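PDB 5NTH: putative aminopeptidase from Leishmania major, which probably works as a manganese-dependent leucyl aminopeptidase of the M17 family, releasing amino acids from the amino termini of peptides. Local coordinates for residues A[353-358]-A[400-405]; A[253-256]-A[262-265]; A[412-417]-A[532-537]; A[380-385]-A[497-502]. All coordinates share one frame; numbering follows the deposited sequence.

Contact 1 of 4, residues A[353-358]-A[400-405]; sequences SVTLCL and YYATGE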
# COMPACT_ATOMS: atom_id res chain seq x y z
N SER A 353 -38.63 -24.28 5.14
CA SER A 353 -38.24 -23.84 3.81
C SER A 353 -36.76 -23.56 3.87
O SER A 353 -36.27 -23.05 4.87
CB SER A 353 -39.03 -22.58 3.53
OG SER A 353 -38.51 -21.80 2.50
N VAL A 354 -36.01 -23.93 2.85
CA VAL A 354 -34.61 -23.47 2.79
C VAL A 354 -34.35 -22.93 1.41
O VAL A 354 -34.67 -23.60 0.43
CB VAL A 354 -33.56 -24.54 3.18
CG1 VAL A 354 -33.68 -25.83 2.36
CG2 VAL A 354 -32.15 -23.96 3.08
N THR A 355 -33.80 -21.72 1.35
CA THR A 355 -33.52 -21.04 0.09
C THR A 355 -32.01 -20.85 -0.10
O THR A 355 -31.33 -20.20 0.69
CB THR A 355 -34.28 -19.71 0.01
OG1 THR A 355 -35.69 -19.97 -0.01
CG2 THR A 355 -33.92 -18.95 -1.27
N LEU A 356 -31.50 -21.43 -1.17
CA LEU A 356 -30.10 -21.29 -1.50
C LEU A 356 -29.90 -20.21 -2.52
O LEU A 356 -30.42 -20.31 -3.64
CB LEU A 356 -29.57 -22.59 -2.04
CG LEU A 356 -29.87 -23.72 -1.08
CD1 LEU A 356 -29.44 -25.04 -1.70
CD2 LEU A 356 -29.15 -23.47 0.24
N CYS A 357 -29.14 -19.19 -2.15
CA CYS A 357 -28.86 -18.10 -3.08
C CYS A 357 -27.58 -18.37 -3.83
O CYS A 357 -26.53 -17.95 -3.37
CB CYS A 357 -28.76 -16.79 -2.33
SG CYS A 357 -30.19 -16.46 -1.31
N LEU A 358 -27.67 -19.03 -4.98
CA LEU A 358 -26.50 -19.55 -5.69
C LEU A 358 -26.00 -18.65 -6.78
O LEU A 358 -26.80 -18.19 -7.56
CB LEU A 358 -26.81 -20.90 -6.33
CG LEU A 358 -27.34 -21.94 -5.36
CD1 LEU A 358 -27.50 -23.25 -6.08
CD2 LEU A 358 -26.41 -22.10 -4.18
N TYR A 400 -36.60 -12.03 0.09
CA TYR A 400 -37.86 -11.64 -0.51
C TYR A 400 -38.59 -12.86 -1.06
O TYR A 400 -39.76 -13.08 -0.77
CB TYR A 400 -37.72 -10.56 -1.59
CG TYR A 400 -39.08 -10.12 -2.04
CD1 TYR A 400 -39.79 -9.14 -1.34
CD2 TYR A 400 -39.72 -10.78 -3.09
CE1 TYR A 400 -41.09 -8.77 -1.73
CE2 TYR A 400 -41.02 -10.44 -3.48
CZ TYR A 400 -41.70 -9.44 -2.80
OH TYR A 400 -42.97 -9.12 -3.19
N TYR A 401 -37.92 -13.67 -1.85
CA TYR A 401 -38.53 -14.94 -2.27
C TYR A 401 -39.16 -15.73 -1.13
O TYR A 401 -40.26 -16.25 -1.25
CB TYR A 401 -37.54 -15.88 -2.94
CG TYR A 401 -38.24 -17.14 -3.37
CD1 TYR A 401 -38.89 -17.18 -4.58
CD2 TYR A 401 -38.33 -18.27 -2.53
CE1 TYR A 401 -39.58 -18.31 -5.00
CE2 TYR A 401 -39.03 -19.41 -2.93
CZ TYR A 401 -39.65 -19.42 -4.18
OH TYR A 401 -40.38 -20.50 -4.66
N ALA A 402 -38.43 -15.87 -0.04
CA ALA A 402 -38.83 -16.75 1.04
C ALA A 402 -39.97 -16.14 1.83
O ALA A 402 -40.82 -16.87 2.35
CB ALA A 402 -37.67 -17.04 1.95
N THR A 403 -40.00 -14.81 1.92
CA THR A 403 -41.04 -14.12 2.69
C THR A 403 -42.23 -13.67 1.89
O THR A 403 -43.27 -13.47 2.47
CB THR A 403 -40.52 -12.87 3.41
OG1 THR A 403 -39.94 -11.94 2.48
CG2 THR A 403 -39.53 -13.28 4.44
N GLY A 404 -42.06 -13.48 0.59
CA GLY A 404 -43.11 -12.94 -0.27
C GLY A 404 -43.54 -13.75 -1.48
O GLY A 404 -44.47 -13.35 -2.16
N GLU A 405 -42.90 -14.86 -1.79
CA GLU A 405 -43.26 -15.62 -2.99
C GLU A 405 -43.70 -17.07 -2.75
O GLU A 405 -44.19 -17.75 -3.66
CB GLU A 405 -42.08 -15.55 -3.95
CG GLU A 405 -41.89 -14.17 -4.54
CD GLU A 405 -42.92 -13.82 -5.59
OE1 GLU A 405 -43.63 -14.75 -6.02
OE2 GLU A 405 -43.01 -12.63 -6.00
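Thr355 carries the strand's half of this contact, meeting Tyr401 and Ala402 on helix 391-404. The CA atoms of Thr355 and Ala402 are 6.9 Å apart, a short separation that the small side chain of Ala402 makes possible. From the strand, CB of Thr355 points toward the helix but stops 4.7 Å from Ala402 CB, so the touching is left to the next atom. The hydroxyl lies beside the backbone N and anti to the carbonyl carbon (chi1 -65°), which carries OG1 to the helix. There it meets two neighbours equally: it is 4.0 Å from Ala402 CB and 4.0 Å from Tyr401 CD2, reaching the ring obliquely. Both are van der Waals contacts. The polar need of OG1 is met by a hydrogen bond to Thr278 OG1 on the adjoining strand, which explains how a hydroxyl can be buried against carbon.

This is the layered packing of an alpha/beta/alpha domain. Strand 349-361 runs inside the mixed catalytic sheet, between the antiparallel strand 275-282 and the parallel strand 291-300, and alternate residues serve opposite layers: Val354 and Leu356 pack on helix 323-341, whereas Thr355 faces helix 391-404. A beta-branched residue suits such an extended backbone.

Tyr401, with CG anti to its backbone N (chi1 -179°), carries its ring against Thr278 and Tyr260 as well. Ala402 also rests on Ala294 and Val296, settling the helix over strand 291-300. The helix begins immediately after the manganese ligand Glu390.

Contact 2 of 4, residues A[253-256]-A[262-265]; sequences DELR and GIYA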
# COMPACT_ATOMS: atom_id res chain seq x y z
N ASP A 253 -31.62 -16.76 -16.79
CA ASP A 253 -32.51 -15.70 -17.33
C ASP A 253 -33.89 -15.65 -16.67
O ASP A 253 -34.49 -14.58 -16.62
CB ASP A 253 -32.65 -15.80 -18.87
CG ASP A 253 -31.29 -15.68 -19.61
OD1 ASP A 253 -30.23 -15.42 -18.98
OD2 ASP A 253 -31.28 -15.85 -20.84
N GLU A 254 -34.35 -16.78 -16.14
CA GLU A 254 -35.58 -16.84 -15.35
C GLU A 254 -35.55 -15.84 -14.18
O GLU A 254 -36.59 -15.30 -13.80
CB GLU A 254 -35.86 -18.27 -14.88
N LEU A 255 -34.36 -15.58 -13.62
CA LEU A 255 -34.22 -14.63 -12.51
C LEU A 255 -34.47 -13.23 -12.97
O LEU A 255 -35.27 -12.49 -12.38
CB LEU A 255 -32.82 -14.66 -11.93
CG LEU A 255 -32.52 -15.86 -11.07
CD1 LEU A 255 -31.01 -16.01 -10.89
CD2 LEU A 255 -33.23 -15.73 -9.73
N ARG A 256 -33.78 -12.86 -14.04
CA ARG A 256 -33.96 -11.56 -14.62
C ARG A 256 -35.38 -11.38 -15.15
O ARG A 256 -35.98 -10.36 -14.89
CB ARG A 256 -32.94 -11.32 -15.72
CG ARG A 256 -33.08 -9.95 -16.39
CD ARG A 256 -32.07 -9.73 -17.49
NE ARG A 256 -31.93 -10.88 -18.38
CZ ARG A 256 -31.07 -10.93 -19.39
NH1 ARG A 256 -30.26 -9.92 -19.67
NH2 ARG A 256 -31.02 -12.02 -20.13
N GLY A 262 -31.20 -8.46 -8.31
CA GLY A 262 -30.05 -8.40 -7.43
C GLY A 262 -29.18 -9.62 -7.63
O GLY A 262 -27.99 -9.50 -7.87
N ILE A 263 -29.78 -10.80 -7.54
CA ILE A 263 -29.00 -12.01 -7.70
C ILE A 263 -28.63 -12.30 -9.16
O ILE A 263 -27.56 -12.83 -9.43
CB ILE A 263 -29.68 -13.23 -7.05
CG1 ILE A 263 -28.73 -14.44 -7.14
CG2 ILE A 263 -31.02 -13.53 -7.71
CD1 ILE A 263 -29.24 -15.66 -6.41
N TYR A 264 -29.50 -11.97 -10.11
CA TYR A 264 -29.13 -12.10 -11.51
C TYR A 264 -27.92 -11.21 -11.86
O TYR A 264 -27.02 -11.63 -12.60
CB TYR A 264 -30.29 -11.75 -12.43
CG TYR A 264 -29.84 -11.75 -13.85
CD1 TYR A 264 -29.73 -12.94 -14.55
CD2 TYR A 264 -29.45 -10.57 -14.48
CE1 TYR A 264 -29.27 -12.95 -15.87
CE2 TYR A 264 -29.00 -10.58 -15.79
CZ TYR A 264 -28.91 -11.77 -16.47
OH TYR A 264 -28.46 -11.78 -17.77
N ALA A 265 -27.91 -9.98 -11.35
CA ALA A 265 -26.79 -9.06 -11.56
C ALA A 265 -25.46 -9.65 -11.07
O ALA A 265 -24.43 -9.54 -11.77
CB ALA A 265 -27.05 -7.74 -10.86
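Arg256 and Tyr264 meet because both send CG anti to the backbone N, extending both side chains into the gap between two short consecutive helices, where they cross at a slant. Arg256 stays extended through chi2, then bends at chi3 (44°), which folds its guanidinium back over the phenol.

The overlap runs the length of the tyrosine. Arg256 CB sits over one face of the ring, 3.6 Å from the centroid of Tyr264 and almost on the ring normal, a CH-pi contact. Further out, Arg256 CD lies 3.6 Å from Tyr264 CE2. At the end the roles reverse: Tyr264 OH packs face-on against the guanidinium, 3.2 Å from Arg256 CZ. Because OH sits above the guanidinium plane, the N-H groups, which point within that plane, are poorly aimed at it; guanidinium and ring planes are inclined by 26°.

On the buried side, Leu255 and Ile263 supply an aliphatic seam, with Leu255 CD2 3.7 Å from Ile263 CG2 and Leu255 CB 3.9 Å from Tyr264 CB. Leu276 of strand 275-282 packs on both, seating helices 253-257 and 261-267 against the large sheet. Asp397 on helix 391-404 accepts a hydrogen bond from Ile263 N.

Arginine suits its place by offering methylenes to a ring and a charge to a partner: its NH1 forms a salt bridge with Glu14 of the second subunit, while Asp253 OD1 makes only a long one to NH2. The cation above Tyr264 OH probably polarises that hydroxyl, and this packing probably helps to keep the guanidinium beside Glu14.

Contact 3 of 4, residues A[412-417]-A[532-537]; sequences VLIDMA and FEFLRQ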
# COMPACT_ATOMS: atom_id res chain seq x y z
N VAL A 412 -40.70 -16.90 11.12
CA VAL A 412 -39.33 -16.53 11.48
C VAL A 412 -38.42 -16.77 10.30
O VAL A 412 -38.56 -17.75 9.59
CB VAL A 412 -38.88 -17.25 12.78
CG1 VAL A 412 -39.28 -18.70 12.72
CG2 VAL A 412 -37.39 -17.10 13.07
N LEU A 413 -37.53 -15.81 10.05
CA LEU A 413 -36.58 -15.92 8.98
C LEU A 413 -35.15 -15.95 9.50
O LEU A 413 -34.71 -15.01 10.17
CB LEU A 413 -36.72 -14.79 7.99
CG LEU A 413 -36.00 -15.22 6.71
CD1 LEU A 413 -36.87 -14.97 5.50
CD2 LEU A 413 -34.63 -14.56 6.61
N ILE A 414 -34.45 -17.04 9.17
CA ILE A 414 -33.06 -17.21 9.54
C ILE A 414 -32.17 -17.01 8.34
O ILE A 414 -32.21 -17.81 7.39
CB ILE A 414 -32.77 -18.60 10.10
CG1 ILE A 414 -33.74 -18.92 11.23
CG2 ILE A 414 -31.32 -18.66 10.57
CD1 ILE A 414 -33.51 -20.29 11.83
N ASP A 415 -31.33 -15.99 8.41
CA ASP A 415 -30.41 -15.62 7.33
C ASP A 415 -29.02 -16.02 7.76
O ASP A 415 -28.55 -15.65 8.84
CB ASP A 415 -30.50 -14.11 7.08
CG ASP A 415 -29.91 -13.68 5.73
OD1 ASP A 415 -30.32 -14.24 4.69
OD2 ASP A 415 -29.06 -12.75 5.71
N MET A 416 -28.35 -16.80 6.93
CA MET A 416 -27.02 -17.28 7.29
C MET A 416 -26.08 -17.11 6.14
O MET A 416 -26.37 -17.54 5.04
CB MET A 416 -27.04 -18.75 7.73
CG MET A 416 -25.73 -19.20 8.34
SD MET A 416 -25.73 -20.95 8.76
CE MET A 416 -26.71 -20.97 10.24
N ALA A 417 -24.93 -16.49 6.43
CA ALA A 417 -24.03 -16.04 5.39
C ALA A 417 -22.61 -15.81 5.92
O ALA A 417 -22.45 -15.35 7.05
CB ALA A 417 -24.58 -14.76 4.82
N PHE A 532 -30.37 -26.73 14.15
CA PHE A 532 -31.00 -27.85 14.77
C PHE A 532 -31.40 -27.50 16.21
O PHE A 532 -32.55 -27.67 16.58
CB PHE A 532 -30.07 -29.05 14.72
CG PHE A 532 -30.76 -30.35 14.95
CD1 PHE A 532 -30.92 -30.85 16.22
CD2 PHE A 532 -31.28 -31.08 13.87
CE1 PHE A 532 -31.56 -32.06 16.41
CE2 PHE A 532 -31.92 -32.31 14.06
CZ PHE A 532 -32.05 -32.80 15.33
N GLU A 533 -30.48 -26.96 17.00
CA GLU A 533 -30.80 -26.59 18.40
C GLU A 533 -31.87 -25.52 18.46
O GLU A 533 -32.90 -25.70 19.12
CB GLU A 533 -29.58 -26.10 19.17
CG GLU A 533 -28.82 -27.21 19.86
CD GLU A 533 -29.64 -27.94 20.94
OE1 GLU A 533 -30.32 -27.27 21.76
OE2 GLU A 533 -29.59 -29.21 20.97
N PHE A 534 -31.60 -24.42 17.76
CA PHE A 534 -32.48 -23.29 17.74
C PHE A 534 -33.93 -23.67 17.45
O PHE A 534 -34.82 -23.25 18.17
CB PHE A 534 -31.98 -22.25 16.72
CG PHE A 534 -32.85 -21.04 16.62
CD1 PHE A 534 -32.81 -20.07 17.61
CD2 PHE A 534 -33.72 -20.89 15.56
CE1 PHE A 534 -33.63 -18.96 17.54
CE2 PHE A 534 -34.54 -19.78 15.47
CZ PHE A 534 -34.50 -18.81 16.46
N LEU A 535 -34.14 -24.49 16.42
CA LEU A 535 -35.47 -24.98 16.08
C LEU A 535 -36.01 -26.03 17.05
O LEU A 535 -37.20 -26.04 17.33
CB LEU A 535 -35.48 -25.55 14.67
CG LEU A 535 -35.11 -24.54 13.60
CD1 LEU A 535 -35.14 -25.13 12.20
CD2 LEU A 535 -36.05 -23.34 13.65
N ARG A 536 -35.15 -26.92 17.57
CA ARG A 536 -35.60 -27.91 18.53
C ARG A 536 -36.15 -27.21 19.79
O ARG A 536 -37.26 -27.53 20.23
CB ARG A 536 -34.52 -28.95 18.90
CG ARG A 536 -35.07 -30.37 18.90
CD ARG A 536 -34.14 -31.47 19.40
NE ARG A 536 -33.82 -31.30 20.82
CZ ARG A 536 -32.63 -30.96 21.31
NH1 ARG A 536 -31.58 -30.74 20.52
NH2 ARG A 536 -32.47 -30.84 22.62
N GLN A 537 -35.43 -26.25 20.35
CA GLN A 537 -35.96 -25.54 21.51
C GLN A 537 -37.16 -24.68 21.05
O GLN A 537 -36.97 -23.69 20.36
CB GLN A 537 -34.87 -24.73 22.21
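Ile414 and Phe534 join a central strand of the alpha/beta/alpha catalytic domain to the last helix of the chain. Strand 412-417 lies between strands 291-300 and 508-512, parallel to both, and helix 528-536 packs on one side of the sheet.

The two side chains point toward each other's segments and slide past in opposite directions. Ile414 is fully stretched, with CG1 beside the backbone N (chi1 -53°) and CD1 anti beyond it, which makes CD1 the atom that reaches the helix. Phe534 sends its ring the other way, CG lying anti to its backbone N (chi1 179°). They overlap only at their ends: Ile414 CD1 is 3.8 Å from Phe534 CD2 and equally close to Phe534 CE2, straddling one bond of the ring in an oblique approach. The backbones therefore remain well separated, with the CA atoms of Ile414 and Phe534 10.2 Å apart, a span that suits a long aliphatic and a large aromatic.

Leu535 sets out to one side, but its end turns back, and its CD2 approaches Ile414 CD1 to 4.4 Å; it also packs on Ile293 and Phe346. Phe534 itself touches Met445 and Ala448 of helix 439-452. Across the sheet, Leu413 and Asp415 face helix 391-404 instead. Beyond Ala417 the chain reaches Leu419 of the actinonin pocket.

One turn of the helix is pinned by a salt bridge. Arg536 NH1 donates to Glu533 OE2 at 2.6 Å, with an N-H...O angle of 142°, reaching the oxygen from above the carboxylate plane, and Thr149 OG1 is a further hydrogen-bond partner of that oxygen.

Contact 4 of 4, residues A[380-385]-A[497-502]; sequences KSVEVM and EQHLSE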
# COMPACT_ATOMS: atom_id res chain seq x y z
N LYS A 380 -37.01 -2.32 -4.27
CA LYS A 380 -36.04 -1.35 -3.80
C LYS A 380 -34.84 -1.31 -4.77
O LYS A 380 -34.34 -2.37 -5.19
CB LYS A 380 -35.60 -1.70 -2.37
CG LYS A 380 -36.73 -1.72 -1.34
CD LYS A 380 -36.90 -0.41 -0.58
CE LYS A 380 -36.40 -0.50 0.87
NZ LYS A 380 -37.33 -1.29 1.73
N SER A 381 -34.43 -0.10 -5.14
CA SER A 381 -33.32 0.09 -6.07
C SER A 381 -32.00 0.19 -5.32
O SER A 381 -31.93 0.82 -4.27
CB SER A 381 -33.56 1.35 -6.91
OG SER A 381 -33.56 2.50 -6.10
N VAL A 382 -30.94 -0.41 -5.85
CA VAL A 382 -29.67 -0.44 -5.13
C VAL A 382 -28.55 0.10 -5.97
O VAL A 382 -28.37 -0.33 -7.11
CB VAL A 382 -29.31 -1.87 -4.66
CG1 VAL A 382 -27.94 -1.90 -4.02
CG2 VAL A 382 -30.33 -2.35 -3.66
N GLU A 383 -27.78 1.01 -5.41
CA GLU A 383 -26.61 1.54 -6.12
C GLU A 383 -25.35 0.79 -5.69
O GLU A 383 -24.87 0.95 -4.57
CB GLU A 383 -26.42 3.04 -5.86
CG GLU A 383 -25.48 3.67 -6.90
CD GLU A 383 -25.05 5.10 -6.59
OE1 GLU A 383 -25.38 5.58 -5.48
OE2 GLU A 383 -24.37 5.72 -7.47
N VAL A 384 -24.81 -0.00 -6.60
CA VAL A 384 -23.65 -0.83 -6.30
C VAL A 384 -22.40 0.01 -6.25
O VAL A 384 -21.94 0.45 -7.26
CB VAL A 384 -23.47 -1.91 -7.39
CG1 VAL A 384 -22.25 -2.77 -7.11
CG2 VAL A 384 -24.73 -2.79 -7.48
N MET A 385 -21.84 0.20 -5.07
CA MET A 385 -20.58 0.94 -4.91
C MET A 385 -19.35 0.06 -4.80
O MET A 385 -18.24 0.50 -5.11
CB MET A 385 -20.64 1.80 -3.66
CG MET A 385 -21.78 2.79 -3.65
SD MET A 385 -21.36 4.25 -4.61
CE MET A 385 -21.59 3.72 -6.30
N GLU A 497 -32.16 -7.07 5.60
CA GLU A 497 -33.44 -6.82 6.23
C GLU A 497 -34.39 -5.98 5.37
O GLU A 497 -35.60 -6.21 5.37
CB GLU A 497 -33.24 -6.13 7.56
CG GLU A 497 -34.46 -6.17 8.45
CD GLU A 497 -34.21 -5.47 9.76
OE1 GLU A 497 -33.20 -4.74 9.86
OE2 GLU A 497 -35.04 -5.64 10.70
N GLN A 498 -33.86 -5.03 4.60
CA GLN A 498 -34.75 -4.15 3.87
C GLN A 498 -35.52 -4.84 2.77
O GLN A 498 -36.45 -4.26 2.26
CB GLN A 498 -33.99 -2.98 3.25
CG GLN A 498 -33.15 -2.16 4.20
CD GLN A 498 -33.84 -1.91 5.53
OE1 GLN A 498 -33.52 -2.56 6.53
NE2 GLN A 498 -34.79 -0.99 5.55
N HIS A 499 -35.14 -6.06 2.40
CA HIS A 499 -35.76 -6.73 1.26
C HIS A 499 -36.80 -7.75 1.68
O HIS A 499 -37.34 -8.47 0.85
CB HIS A 499 -34.67 -7.27 0.31
CG HIS A 499 -33.80 -6.16 -0.21
ND1 HIS A 499 -34.20 -5.30 -1.21
CD2 HIS A 499 -32.61 -5.67 0.23
CE1 HIS A 499 -33.28 -4.37 -1.39
NE2 HIS A 499 -32.31 -4.57 -0.52
N LEU A 500 -37.11 -7.76 2.98
CA LEU A 500 -38.15 -8.64 3.49
C LEU A 500 -39.47 -8.08 3.04
O LEU A 500 -39.76 -6.91 3.30
CB LEU A 500 -38.18 -8.73 5.01
CG LEU A 500 -36.88 -9.10 5.71
CD1 LEU A 500 -36.96 -8.75 7.18
CD2 LEU A 500 -36.55 -10.57 5.53
N SER A 501 -40.26 -8.91 2.38
CA SER A 501 -41.63 -8.59 2.08
C SER A 501 -42.37 -8.00 3.29
O SER A 501 -42.19 -8.43 4.42
CB SER A 501 -42.36 -9.82 1.60
OG SER A 501 -43.75 -9.60 1.71
N GLU A 502 -43.20 -7.00 3.01
CA GLU A 502 -43.95 -6.30 4.05
C GLU A 502 -44.99 -7.19 4.70
O GLU A 502 -45.40 -6.93 5.79
CB GLU A 502 -44.56 -5.00 3.51
CG GLU A 502 -43.50 -3.93 3.22
CD GLU A 502 -44.06 -2.53 2.91
OE1 GLU A 502 -45.10 -2.12 3.54
OE2 GLU A 502 -43.44 -1.81 2.06
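A small three-stranded sheet at the periphery of the catalytic domain meets, through Val382 and through Lys380 just before its middle strand, the type I beta turn Glu497-Leu500 that follows helix 488-497. The turn is closed by its own bond from Leu500 N to Glu497 O, which leaves the carbonyl of Gln498 available to an outside donor. Lys380 NZ takes it: NZ lies 3.1 Å from Gln498 O, with a C=O...N angle of 138° and a tilt of 18° from the carbonyl plane. Lysine suits the place because its long chain can curl. Bends at chi2, chi3 and chi4 bring the ammonium round to the turn, where it also rests 4.0 Å from Gln498 CB.

Nearer the backbone the same side chain is apolar. Lys380 CB lies 3.7 Å from His499 CE1, and Val382 CG2 follows at 4.2 Å from the same ring carbon; both come to the imidazole obliquely. Val382, two residues on and inside strand 381-383, has its CB on the same side as that of Lys380. His499 has CG beside its backbone N (chi1 -60°), and although its CB leaves across the direction of the sheet, the ring swings back to it. ND1 is hydrogen-bonded to Ser378 OG, which should help fix the ring's rotation.

Around this core, Met376 and Met477 pack on both Val382 and His499, and the ring of Phe495, from helix 488-497, meets that of His499. Strand 381-383 runs between strands 373-375 and 477-478, while Ser381 turns the other way, to Lys166 of the second subunit. At the end of the turn, Leu500 lies against helix 391-404 and strand 508-512.

In the fold
Following the chain from the N terminus, contact 2 comes first and spans only five residues, joining two short consecutive helices. Contact 1 then opens at 353-358. Before it closes at 400-405, contact 4 opens at 380-385, so contacts 1 and 4 cross. Contact 3 starts at 412-417, before contact 4 ends at 497-502, and finishes at 532-537, next to the C terminus, crossing contact 4 in turn. Contacts 1 and 3 join helices to the same large sheet; contact 4 joins the small sheet to the turn after helix 488-497. Helix 391-404 is the meeting place: Thr403 touches Leu413 of contact 3 and Ser501 of contact 4. Ile263 of contact 2 packs on the backbone of Cys357 and Leu358.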